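Local atomic coordinates of halocarboxylic acid dehalogenase DehI (Pseudomonas putida, PDB entry 3BJX), a protein that probably hydrolyses carbon–halogen bonds in halocarboxylic acids, releasing the halide. Residues E103-A108 / L215-D220; S203-L208 / I289-I294. All blocks are in the same frame, centred on the assembly; numbering follows the deposited sequence.

Interaction 1. Residues E103-A108 / L215-D220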
ATOM      1  N   GLU A 103      26.810 -23.658  -3.068  1.00 26.89           N
ATOM      2  CA  GLU A 103      27.497 -24.215  -4.257  1.00 27.57           C
ATOM      3  C   GLU A 103      27.434 -23.281  -5.482  1.00 26.74           C
ATOM      4  O   GLU A 103      28.378 -23.209  -6.270  1.00 27.44           O
ATOM      5  CB  GLU A 103      26.939 -25.601  -4.632  1.00 29.27           C
ATOM      6  CG  GLU A 103      27.260 -26.766  -3.661  1.00 30.61           C
ATOM      7  CD  GLU A 103      28.773 -26.996  -3.421  1.00 33.08           C
ATOM      8  OE1 GLU A 103      29.620 -26.727  -4.323  1.00 32.86           O
ATOM      9  OE2 GLU A 103      29.112 -27.465  -2.307  1.00 34.71           O
ATOM     10  N   ARG A 104      26.310 -22.580  -5.631  1.00 24.72           N
ATOM     11  CA  ARG A 104      26.134 -21.552  -6.657  1.00 21.76           C
ATOM     12  C   ARG A 104      27.107 -20.397  -6.513  1.00 20.63           C
ATOM     13  O   ARG A 104      27.625 -19.884  -7.506  1.00 20.80           O
ATOM     14  CB  ARG A 104      24.683 -21.023  -6.642  1.00 21.12           C
ATOM     15  CG  ARG A 104      24.416 -19.852  -7.604  1.00 18.17           C
ATOM     16  CD  ARG A 104      24.618 -20.286  -9.058  1.00 17.50           C
ATOM     17  NE  ARG A 104      24.564 -19.198 -10.041  1.00 14.88           N
ATOM     18  CZ  ARG A 104      25.620 -18.599 -10.582  1.00 16.77           C
ATOM     19  NH1 ARG A 104      26.849 -18.958 -10.234  1.00 16.65           N
ATOM     20  NH2 ARG A 104      25.446 -17.624 -11.484  1.00 17.70           N
ATOM     21  N   LEU A 105      27.318 -19.956  -5.279  1.00 20.64           N
ATOM     22  CA  LEU A 105      28.232 -18.861  -5.008  1.00 20.08           C
ATOM     23  C   LEU A 105      29.679 -19.320  -5.157  1.00 21.13           C
ATOM     24  O   LEU A 105      30.513 -18.561  -5.626  1.00 20.83           O
ATOM     25  CB  LEU A 105      27.949 -18.230  -3.630  1.00 20.36           C
ATOM     26  CG  LEU A 105      26.596 -17.483  -3.561  1.00 18.88           C
ATOM     27  CD1 LEU A 105      26.264 -17.094  -2.130  1.00 17.66           C
ATOM     28  CD2 LEU A 105      26.523 -16.278  -4.519  1.00 15.43           C
ATOM     29  N   TYR A 106      29.963 -20.574  -4.808  1.00 22.50           N
ATOM     30  CA  TYR A 106      31.234 -21.192  -5.172  1.00 23.47           C
ATOM     31  C   TYR A 106      31.490 -21.059  -6.665  1.00 24.04           C
ATOM     32  O   TYR A 106      32.552 -20.596  -7.079  1.00 23.78           O
ATOM     33  CB  TYR A 106      31.247 -22.680  -4.815  1.00 25.61           C
ATOM     34  CG  TYR A 106      31.380 -22.991  -3.341  1.00 26.03           C
ATOM     35  CD1 TYR A 106      31.996 -22.103  -2.460  1.00 25.24           C
ATOM     36  CD2 TYR A 106      30.948 -24.207  -2.846  1.00 26.72           C
ATOM     37  CE1 TYR A 106      32.136 -22.418  -1.109  1.00 26.94           C
ATOM     38  CE2 TYR A 106      31.082 -24.534  -1.498  1.00 27.75           C
ATOM     39  CZ  TYR A 106      31.673 -23.645  -0.636  1.00 26.79           C
ATOM     40  OH  TYR A 106      31.774 -23.998   0.698  1.00 26.82           O
ATOM     41  N   ALA A 107      30.507 -21.486  -7.461  1.00 23.87           N
ATOM     42  CA  ALA A 107      30.584 -21.455  -8.912  1.00 23.35           C
ATOM     43  C   ALA A 107      30.793 -20.037  -9.433  1.00 24.06           C
ATOM     44  O   ALA A 107      31.401 -19.839 -10.489  1.00 24.86           O
ATOM     45  CB  ALA A 107      29.336 -22.068  -9.511  1.00 22.88           C
ATOM     46  N   ALA A 108      30.290 -19.052  -8.694  1.00 23.59           N
ATOM     47  CA  ALA A 108      30.589 -17.657  -9.000  1.00 23.70           C
ATOM     48  C   ALA A 108      31.913 -17.249  -8.340  1.00 25.19           C
ATOM     49  O   ALA A 108      32.411 -16.153  -8.584  1.00 23.85           O
ATOM     50  CB  ALA A 108      29.443 -16.763  -8.548  1.00 21.99           C
ATOM     51  N   LEU A 215      24.007  -9.995  -5.461  1.00 15.45           N
ATOM     52  CA  LEU A 215      22.712  -9.364  -5.620  1.00 15.39           C
ATOM     53  C   LEU A 215      22.073  -9.796  -6.943  1.00 17.07           C
ATOM     54  O   LEU A 215      20.868 -10.100  -6.990  1.00 15.68           O
ATOM     55  CB  LEU A 215      22.818  -7.841  -5.544  1.00 14.53           C
ATOM     56  CG  LEU A 215      21.510  -7.046  -5.757  1.00 13.09           C
ATOM     57  CD1 LEU A 215      20.378  -7.488  -4.824  1.00 12.00           C
ATOM     58  CD2 LEU A 215      21.772  -5.579  -5.600  1.00 12.43           C
ATOM     59  N   GLN A 216      22.880  -9.854  -7.999  1.00 17.59           N
ATOM     60  CA  GLN A 216      22.391 -10.328  -9.284  1.00 20.05           C
ATOM     61  C   GLN A 216      21.847 -11.763  -9.229  1.00 19.76           C
ATOM     62  O   GLN A 216      20.721 -12.015  -9.649  1.00 21.71           O
ATOM     63  CB  GLN A 216      23.485 -10.201 -10.333  1.00 22.23           C
ATOM     64  CG  GLN A 216      23.067 -10.724 -11.688  1.00 25.98           C
ATOM     65  CD  GLN A 216      23.785 -10.033 -12.815  1.00 28.32           C
ATOM     66  OE1 GLN A 216      25.020  -9.934 -12.821  1.00 30.23           O
ATOM     67  NE2 GLN A 216      23.019  -9.546 -13.788  1.00 28.96           N
ATOM     68  N   ILE A 217      22.658 -12.689  -8.717  1.00 19.73           N
ATOM     69  CA  ILE A 217      22.310 -14.106  -8.580  1.00 17.17           C
ATOM     70  C   ILE A 217      21.067 -14.314  -7.723  1.00 18.80           C
ATOM     71  O   ILE A 217      20.152 -15.048  -8.116  1.00 16.67           O
ATOM     72  CB  ILE A 217      23.506 -14.915  -7.989  1.00 16.87           C
ATOM     73  CG1 ILE A 217      24.651 -14.995  -9.001  1.00 15.70           C
ATOM     74  CG2 ILE A 217      23.089 -16.312  -7.541  1.00 13.73           C
ATOM     75  CD1 ILE A 217      25.885 -15.680  -8.468  1.00 16.98           C
ATOM     76  N   VAL A 218      21.015 -13.658  -6.559  1.00 18.67           N
ATOM     77  CA  VAL A 218      19.845 -13.821  -5.677  1.00 18.09           C
ATOM     78  C   VAL A 218      18.583 -13.181  -6.265  1.00 19.08           C
ATOM     79  O   VAL A 218      17.476 -13.681  -6.041  1.00 20.10           O
ATOM     80  CB  VAL A 218      20.116 -13.391  -4.193  1.00 17.57           C
ATOM     81  CG1 VAL A 218      21.391 -14.084  -3.651  1.00 15.56           C
ATOM     82  CG2 VAL A 218      20.186 -11.861  -4.040  1.00 13.44           C
ATOM     83  N   THR A 219      18.752 -12.112  -7.049  1.00 20.11           N
ATOM     84  CA  THR A 219      17.622 -11.469  -7.735  1.00 20.75           C
ATOM     85  C   THR A 219      17.094 -12.352  -8.863  1.00 21.89           C
ATOM     86  O   THR A 219      15.910 -12.721  -8.855  1.00 23.84           O
ATOM     87  CB  THR A 219      17.970 -10.028  -8.271  1.00 20.64           C
ATOM     88  OG1 THR A 219      18.248  -9.142  -7.176  1.00 19.98           O
ATOM     89  CG2 THR A 219      16.836  -9.441  -9.124  1.00 19.41           C
ATOM     90  N   ASP A 220      17.968 -12.696  -9.816  1.00 22.09           N
ATOM     91  CA  ASP A 220      17.536 -13.330 -11.089  1.00 23.58           C
ATOM     92  C   ASP A 220      17.322 -14.837 -10.995  1.00 21.95           C
ATOM     93  O   ASP A 220      16.575 -15.422 -11.786  1.00 22.52           O
ATOM     94  CB  ASP A 220      18.523 -13.036 -12.243  1.00 24.53           C
ATOM     95  CG  ASP A 220      18.570 -11.557 -12.632  1.00 27.02           C
ATOM     96  OD1 ASP A 220      17.658 -10.782 -12.265  1.00 28.20           O
ATOM     97  OD2 ASP A 220      19.529 -11.169 -13.324  1.00 27.90           O
TER
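Arg-104 NE forms a salt bridge with OE1 of Glu-221, one residue beyond 215-220, while its guanidinium lies flat across the end of Ile-217. CD1 of Ile-217 sits 3.5 Å from the guanidinium plane, over the centre of one face. The arginine chain starts with CG turned away from the backbone N (chi1 175°) and then bends at chi2 (64°). This bend brings the planar group over the isoleucine, and the two side chains meet from opposite directions. The chain stem also takes part, with Arg-104 CG 3.8 Å from Ile-217 CG2. A lysine in place of Arg-104 lacks the flat group over CD1, and would probably leave the methyl less well covered and Glu-221 with a looser partner. The same CD1 touches Ala-108 CB at 3.7 Å and Leu-105 CD2 at 4.0 Å. One methyl thus fits among Arg-104 and Leu-105 of helix 101-107 and Ala-108 just after it. Inside helix 212-223, Leu-215 O accepts hydrogen bonds from both N and OG1 of Thr-219, from opposite faces of its carbonyl plane; the OG1 bond is 2.8 Å. Leu-105 also packs on Ile-115 of helix 112-143. No hydrogen bond joins the two segments. This is side-chain packing between helix 101-107 and helix 212-223, with an isoleucine methyl set against the guanidinium face of an arginine, at the periphery of an all-helical fold.

Interaction 2. Residues S203-L208 / I289-I294. With SO4 (sulfate ion), chain E.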
ATOM      1  N   SER A 203      16.689  -1.729   2.177  1.00 13.20           N
ATOM      2  CA  SER A 203      18.049  -1.644   2.731  1.00 14.41           C
ATOM      3  C   SER A 203      18.780  -2.948   2.513  1.00 15.14           C
ATOM      4  O   SER A 203      20.009  -2.963   2.356  1.00 15.63           O
ATOM      5  CB  SER A 203      18.044  -1.347   4.234  1.00 15.23           C
ATOM      6  OG  SER A 203      17.355  -0.152   4.528  1.00 16.62           O
ATOM      7  N   ASP A 204      18.004  -4.037   2.491  1.00 15.53           N
ATOM      8  CA  ASP A 204      18.524  -5.404   2.331  1.00 15.79           C
ATOM      9  C   ASP A 204      19.311  -5.532   1.063  1.00 15.05           C
ATOM     10  O   ASP A 204      20.373  -6.162   1.048  1.00 15.32           O
ATOM     11  CB  ASP A 204      17.373  -6.416   2.249  1.00 16.94           C
ATOM     12  CG  ASP A 204      16.522  -6.430   3.478  1.00 17.24           C
ATOM     13  OD1 ASP A 204      15.890  -5.382   3.801  1.00 19.37           O
ATOM     14  OD2 ASP A 204      16.466  -7.499   4.108  1.00 16.54           O
ATOM     15  N   PHE A 205      18.737  -4.965  -0.001  1.00 15.38           N
ATOM     16  CA  PHE A 205      19.311  -4.968  -1.349  1.00 14.81           C
ATOM     17  C   PHE A 205      20.449  -3.954  -1.492  1.00 14.62           C
ATOM     18  O   PHE A 205      21.428  -4.223  -2.175  1.00 14.15           O
ATOM     19  CB  PHE A 205      18.214  -4.789  -2.406  1.00 13.46           C
ATOM     20  CG  PHE A 205      17.167  -5.878  -2.369  1.00 15.46           C
ATOM     21  CD1 PHE A 205      17.540  -7.229  -2.229  1.00 13.66           C
ATOM     22  CD2 PHE A 205      15.811  -5.570  -2.466  1.00 15.61           C
ATOM     23  CE1 PHE A 205      16.582  -8.232  -2.173  1.00 13.21           C
ATOM     24  CE2 PHE A 205      14.848  -6.572  -2.404  1.00 14.08           C
ATOM     25  CZ  PHE A 205      15.229  -7.904  -2.268  1.00 13.76           C
ATOM     26  N   GLN A 206      20.340  -2.804  -0.830  1.00 15.42           N
ATOM     27  CA  GLN A 206      21.496  -1.887  -0.696  1.00 14.44           C
ATOM     28  C   GLN A 206      22.751  -2.540  -0.089  1.00 15.02           C
ATOM     29  O   GLN A 206      23.891  -2.203  -0.430  1.00 14.93           O
ATOM     30  CB  GLN A 206      21.107  -0.667   0.132  1.00 15.06           C
ATOM     31  CG  GLN A 206      20.096   0.235  -0.559  1.00 15.41           C
ATOM     32  CD  GLN A 206      19.720   1.431   0.302  1.00 16.44           C
ATOM     33  OE1 GLN A 206      18.628   1.484   0.874  1.00 15.84           O
ATOM     34  NE2 GLN A 206      20.629   2.385   0.413  1.00 16.50           N
ATOM     35  N   ALA A 207      22.532  -3.483   0.814  1.00 15.35           N
ATOM     36  CA  ALA A 207      23.601  -4.063   1.574  1.00 14.00           C
ATOM     37  C   ALA A 207      24.279  -5.178   0.811  1.00 15.37           C
ATOM     38  O   ALA A 207      25.477  -5.405   0.960  1.00 15.80           O
ATOM     39  CB  ALA A 207      23.052  -4.570   2.879  1.00 14.40           C
ATOM     40  N   LEU A 208      23.500  -5.905   0.015  1.00 17.01           N
ATOM     41  CA  LEU A 208      24.009  -7.037  -0.759  1.00 14.34           C
ATOM     42  C   LEU A 208      24.676  -6.491  -2.010  1.00 15.15           C
ATOM     43  O   LEU A 208      25.615  -7.100  -2.529  1.00 14.97           O
ATOM     44  CB  LEU A 208      22.881  -8.011  -1.102  1.00 12.76           C
ATOM     45  CG  LEU A 208      22.280  -8.810   0.076  1.00 13.08           C
ATOM     46  CD1 LEU A 208      20.844  -9.243  -0.223  1.00 11.43           C
ATOM     47  CD2 LEU A 208      23.127 -10.025   0.498  1.00 10.18           C
ATOM     48  N   ILE A 289       9.985 -11.933   3.802  1.00 15.38           N
ATOM     49  CA  ILE A 289       9.923 -13.214   3.089  1.00 14.33           C
ATOM     50  C   ILE A 289      11.081 -13.465   2.120  1.00 14.39           C
ATOM     51  O   ILE A 289      11.612 -14.576   2.074  1.00 15.28           O
ATOM     52  CB  ILE A 289       8.571 -13.367   2.310  1.00 12.50           C
ATOM     53  CG1 ILE A 289       7.385 -13.371   3.279  1.00 13.03           C
ATOM     54  CG2 ILE A 289       8.562 -14.628   1.465  1.00 12.52           C
ATOM     55  CD1 ILE A 289       6.081 -12.994   2.595  1.00  8.59           C
ATOM     56  N   SER A 290      11.430 -12.461   1.304  1.00 13.45           N
ATOM     57  CA  SER A 290      12.395 -12.644   0.218  1.00 10.89           C
ATOM     58  C   SER A 290      13.780 -13.033   0.750  1.00 12.15           C
ATOM     59  O   SER A 290      14.482 -13.884   0.163  1.00 11.72           O
ATOM     60  CB  SER A 290      12.526 -11.350  -0.604  1.00 10.28           C
ATOM     61  OG  SER A 290      11.379 -11.081  -1.392  1.00  8.96           O
ATOM     62  N   ILE A 291      14.170 -12.373   1.845  1.00 13.68           N
ATOM     63  CA  ILE A 291      15.506 -12.507   2.446  1.00 14.15           C
ATOM     64  C   ILE A 291      15.614 -13.782   3.262  1.00 14.86           C
ATOM     65  O   ILE A 291      16.647 -14.448   3.234  1.00 16.13           O
ATOM     66  CB  ILE A 291      15.911 -11.227   3.277  1.00 13.97           C
ATOM     67  CG1 ILE A 291      15.901  -9.981   2.372  1.00 12.48           C
ATOM     68  CG2 ILE A 291      17.250 -11.399   3.980  1.00 12.27           C
ATOM     69  CD1 ILE A 291      16.882  -9.984   1.240  1.00 15.37           C
ATOM     70  N   ILE A 292      14.543 -14.139   3.967  1.00 15.13           N
ATOM     71  CA  ILE A 292      14.502 -15.436   4.611  1.00 16.29           C
ATOM     72  C   ILE A 292      14.542 -16.538   3.558  1.00 17.35           C
ATOM     73  O   ILE A 292      15.200 -17.551   3.765  1.00 17.40           O
ATOM     74  CB  ILE A 292      13.279 -15.584   5.578  1.00 16.97           C
ATOM     75  CG1 ILE A 292      13.565 -14.836   6.884  1.00 15.52           C
ATOM     76  CG2 ILE A 292      12.963 -17.064   5.878  1.00 14.77           C
ATOM     77  CD1 ILE A 292      12.441 -14.827   7.827  1.00 17.64           C
ATOM     78  N   HIS A 293      13.856 -16.337   2.424  1.00 18.46           N
ATOM     79  CA  HIS A 293      13.978 -17.276   1.308  1.00 17.68           C
ATOM     80  C   HIS A 293      15.390 -17.467   0.809  1.00 17.52           C
ATOM     81  O   HIS A 293      15.832 -18.594   0.669  1.00 20.96           O
ATOM     82  CB  HIS A 293      13.079 -16.935   0.126  1.00 17.12           C
ATOM     83  CG  HIS A 293      12.944 -18.071  -0.842  1.00 16.61           C
ATOM     84  ND1 HIS A 293      12.422 -19.296  -0.476  1.00 14.12           N
ATOM     85  CD2 HIS A 293      13.289 -18.181  -2.148  1.00 14.37           C
ATOM     86  CE1 HIS A 293      12.438 -20.102  -1.523  1.00 14.16           C
ATOM     87  NE2 HIS A 293      12.964 -19.452  -2.546  1.00 13.16           N
ATOM     88  N   ILE A 294      16.101 -16.380   0.542  1.00 17.07           N
ATOM     89  CA  ILE A 294      17.511 -16.461   0.150  1.00 14.38           C
ATOM     90  C   ILE A 294      18.338 -17.187   1.223  1.00 15.48           C
ATOM     91  O   ILE A 294      19.117 -18.074   0.918  1.00 15.04           O
ATOM     92  CB  ILE A 294      18.079 -15.041  -0.108  1.00 14.15           C
ATOM     93  CG1 ILE A 294      17.506 -14.459  -1.406  1.00 11.98           C
ATOM     94  CG2 ILE A 294      19.605 -15.033  -0.132  1.00 11.45           C
ATOM     95  CD1 ILE A 294      17.591 -12.920  -1.514  1.00 11.08           C
TER
HETATM   96  S   SO4 E 297      14.352  -2.047   5.183  1.00 25.72           S
HETATM   97  O1  SO4 E 297      15.026  -3.284   5.620  1.00 24.70           O
HETATM   98  O2  SO4 E 297      13.136  -1.841   5.971  1.00 25.61           O
HETATM   99  O3  SO4 E 297      15.255  -0.925   5.393  1.00 26.55           O
HETATM  100  O4  SO4 E 297      13.982  -2.094   3.768  1.00 24.36           O
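Asp-204 and Ile-291 meet in a tight contact. Asp-204 OD2 lies 3.1 Å from Ile-291 CG1, and the two side chains run obliquely to each other. The same OD2 accepts a hydrogen bond from Asn-129 ND2, so this buried oxygen has a polar partner although its neighbour across the contact is a hydrocarbon. Ile-291 has a folded conformation. CG1 lies opposite the carbonyl carbon (chi1 -59°), and a second turn (chi2 -63°) swings CD1 round instead of extending the chain. CD1 therefore comes to rest 3.7 Å from Asp-204 CB. It also reaches Phe-205 CE1 at 3.8 Å and, more loosely, Leu-208 CD1 at 4.3 Å. One methyl so serves three residues of 203-208. Phe-205 does not aim its CB straight at the other helix. Its ring reaches that helix through CE1, and the side chain slides past Ile-291 in the opposite direction. At the start of helix 203-208 a sulfate, probably from the crystallisation liquor, takes a hydrogen bond from Ser-203 N to O4 at 3.2 Å. Trp-49 NE1 and Phe-52 N also donate to it. The positive end of the helix dipole would probably favour this anion. The short helix 203-208 lies against the long helix 267-299, with segment axes 11.5 Å apart and 40° between their directions. Helix 112-143 borders both, through Phe-125 on Asp-204 and Asn-126 on Ile-291, while helix 212-223 sends Leu-223 against Phe-205 and Ser-290.

How the interactions relate
From the N terminus the chain passes 103-108, then 203-208, then 215-220 and finally 289-294. Interaction 1 closes a loop of 106 residues when 215-220 returns to helix 101-107. Interaction 2 opens inside that loop and closes after 80 intervening residues, on helix 267-299. The two loops therefore cross. Helices 203-208 and 212-223 are consecutive, and each carries one half of a contact. The centres are about 13 Å apart, and the contacts touch directly: Val-218 CB packs on Ile-294 CD1 at 3.7 Å. Together they tie peripheral helix 101-107, through this helix pair, to the long helix 267-299 deeper in the fold.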